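Local structure of DNA mismatch repair protein MLH3 (Saccharomyces cerevisiae S288C, 6RMN) at residues W103-E108 against L119-P125. The protein takes part in DNA mismatch repair as a subunit of the MutLbeta heterodimer, correcting insertion-deletion loops, and is represented here by its zinc-binding C-terminal domain. Residues are numbered along the deposited sequence; the frame is centred on the assembly and turned at random.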
loop_
_atom_site.group_PDB
_atom_site.type_symbol
_atom_site.label_atom_id
_atom_site.label_comp_id
_atom_site.label_asym_id
_atom_site.label_seq_id
_atom_site.Cartn_x
_atom_site.Cartn_y
_atom_site.Cartn_z
ATOM N N TRP B 103 20.833 8.087 37.198
ATOM C CA TRP B 103 20.406 8.942 36.095
ATOM C C TRP B 103 21.370 10.108 35.840
ATOM O O TRP B 103 21.015 11.037 35.126
ATOM C CB TRP B 103 18.976 9.453 36.342
ATOM C CG TRP B 103 17.970 8.350 36.465
ATOM C CD1 TRP B 103 17.407 7.875 37.616
ATOM C CD2 TRP B 103 17.473 7.522 35.400
ATOM N NE1 TRP B 103 16.553 6.833 37.328
ATOM C CE2 TRP B 103 16.586 6.587 35.976
ATOM C CE3 TRP B 103 17.686 7.490 34.010
ATOM C CZ2 TRP B 103 15.884 5.652 35.206
ATOM C CZ3 TRP B 103 17.007 6.546 33.253
ATOM C CH2 TRP B 103 16.145 5.620 33.856
ATOM N N GLY B 104 22.575 10.040 36.407
ATOM C CA GLY B 104 23.602 11.061 36.237
ATOM C C GLY B 104 23.420 12.304 37.084
ATOM O O GLY B 104 24.168 13.273 36.921
ATOM N N ILE B 105 22.434 12.292 38.000
ATOM C CA ILE B 105 22.142 13.418 38.887
ATOM C C ILE B 105 22.880 13.170 40.205
ATOM O O ILE B 105 22.463 12.325 40.997
ATOM C CB ILE B 105 20.598 13.638 39.051
ATOM C CG1 ILE B 105 19.904 13.842 37.678
ATOM C CG2 ILE B 105 20.279 14.792 40.030
ATOM C CD1 ILE B 105 18.552 13.244 37.563
ATOM N N GLY B 106 24.003 13.874 40.387
ATOM C CA GLY B 106 24.857 13.746 41.559
ATOM C C GLY B 106 24.768 14.941 42.479
ATOM O O GLY B 106 25.049 16.060 42.058
ATOM N N TYR B 107 24.360 14.723 43.734
ATOM C CA TYR B 107 24.253 15.816 44.696
ATOM C C TYR B 107 24.747 15.443 46.088
ATOM O O TYR B 107 25.102 14.287 46.341
ATOM C CB TYR B 107 22.822 16.414 44.749
ATOM C CG TYR B 107 21.709 15.428 45.041
ATOM C CD1 TYR B 107 21.504 14.937 46.329
ATOM C CD2 TYR B 107 20.832 15.024 44.042
ATOM C CE1 TYR B 107 20.473 14.040 46.605
ATOM C CE2 TYR B 107 19.795 14.134 44.307
ATOM C CZ TYR B 107 19.621 13.643 45.590
ATOM O OH TYR B 107 18.591 12.779 45.860
ATOM N N GLU B 108 24.770 16.451 46.983
ATOM C CA GLU B 108 25.120 16.361 48.402
ATOM C C GLU B 108 24.113 17.202 49.182
ATOM O O GLU B 108 23.803 18.321 48.770
ATOM C CB GLU B 108 26.557 16.866 48.672
ATOM C CG GLU B 108 27.672 15.975 48.131
ATOM C CD GLU B 108 27.742 14.546 48.646
ATOM O OE1 GLU B 108 27.505 14.327 49.857
ATOM O OE2 GLU B 108 28.052 13.644 47.834
ATOM N N LEU B 119 20.878 21.880 48.789
ATOM C CA LEU B 119 21.120 20.769 47.872
ATOM C C LEU B 119 22.156 21.232 46.846
ATOM O O LEU B 119 21.855 22.073 45.995
ATOM C CB LEU B 119 19.804 20.354 47.178
ATOM C CG LEU B 119 19.812 19.054 46.383
ATOM C CD1 LEU B 119 19.770 17.861 47.297
ATOM C CD2 LEU B 119 18.623 18.997 45.442
ATOM N N GLU B 120 23.386 20.718 46.961
ATOM C CA GLU B 120 24.468 21.080 46.054
ATOM C C GLU B 120 24.536 20.065 44.933
ATOM O O GLU B 120 24.959 18.933 45.169
ATOM C CB GLU B 120 25.802 21.159 46.816
ATOM C CG GLU B 120 27.007 21.569 45.982
ATOM C CD GLU B 120 28.342 21.423 46.690
ATOM O OE1 GLU B 120 29.118 22.406 46.693
ATOM O OE2 GLU B 120 28.617 20.330 47.241
ATOM N N ILE B 121 24.121 20.464 43.718
ATOM C CA ILE B 121 24.172 19.590 42.549
ATOM C C ILE B 121 25.564 19.658 41.929
ATOM O O ILE B 121 26.015 20.727 41.508
ATOM C CB ILE B 121 23.010 19.825 41.540
ATOM C CG1 ILE B 121 21.671 19.346 42.130
ATOM C CG2 ILE B 121 23.263 19.098 40.231
ATOM C CD1 ILE B 121 20.813 20.426 42.639
ATOM N N LYS B 122 26.240 18.499 41.900
ATOM C CA LYS B 122 27.585 18.299 41.369
ATOM C C LYS B 122 27.583 17.872 39.902
ATOM O O LYS B 122 28.358 18.419 39.119
ATOM C CB LYS B 122 28.368 17.306 42.245
ATOM C CG LYS B 122 28.661 17.851 43.644
ATOM C CD LYS B 122 29.618 16.972 44.432
ATOM C CE LYS B 122 30.115 17.674 45.677
ATOM N NZ LYS B 122 31.102 16.852 46.427
ATOM N N THR B 123 26.748 16.888 39.528
ATOM C CA THR B 123 26.677 16.395 38.147
ATOM C C THR B 123 25.247 16.334 37.636
ATOM O O THR B 123 24.317 16.117 38.411
ATOM C CB THR B 123 27.376 15.015 37.961
ATOM O OG1 THR B 123 26.562 13.966 38.490
ATOM C CG2 THR B 123 28.787 14.953 38.550
ATOM N N LEU B 124 25.088 16.497 36.314
ATOM C CA LEU B 124 23.814 16.395 35.607
ATOM C C LEU B 124 24.032 15.721 34.264
ATOM O O LEU B 124 25.061 15.985 33.654
ATOM C CB LEU B 124 23.197 17.782 35.370
ATOM C CG LEU B 124 22.464 18.472 36.526
ATOM C CD1 LEU B 124 21.790 19.736 36.011
ATOM C CD2 LEU B 124 21.406 17.557 37.163
ATOM N N PRO B 125 23.099 14.885 33.744
ATOM C CA PRO B 125 23.307 14.322 32.395
ATOM C C PRO B 125 23.141 15.421 31.338
ATOM O O PRO B 125 22.542 16.455 31.638
ATOM C CB PRO B 125 22.218 13.255 32.284
ATOM C CG PRO B 125 21.130 13.726 33.174
ATOM C CD PRO B 125 21.801 14.460 34.315
#
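Glu108 and Glu120 face each other as an antiparallel hydrogen-bonded pair, their backbones joined by Glu120 N to Glu108 O (3.0 Å) and Glu108 N to Glu120 O (3.1 Å). The Glu108 side chain bends at chi2 (-60°) and lays its CG against the end of the extended Lys122 chain, 3.9 Å from CE; the opposite charges stay apart, with Glu108 OE2 4.6 Å from Lys122 NZ, where a modest electrostatic attraction is likely. On the other face of the hairpin, Tyr107 CG sits between its own backbone N and carbonyl carbon (chi1 56°), a rotation that leads the ring away from the partner strand while Leu119 CD1 covers one of its faces, 4.0 Å from the centroid, in a CH-pi contact. Helix 87-101 holds the phenol, Phe93 O accepting a hydrogen bond from the hydroxyl and the Phe93 ring packing edge-to-face. Between the Gly106–Thr123 and Tyr107–Ile121 pairs the register slips by one residue: Gly106 O receives both Lys122 N (2.7 Å) and Thr123 N (3.2 Å), while Gly106 N donates to Thr123 O. Thr123 OG1 also donates to Gly104 O from above the carbonyl plane, tying the strand to the Schellman turn that ends helix 87-101. Lys122 and Thr123 opposite Gly106 thus form a classic beta bulge in the antiparallel hairpin of strands 106-110 and 117-124, the latter also pairing with strands 76-77 and 82-85.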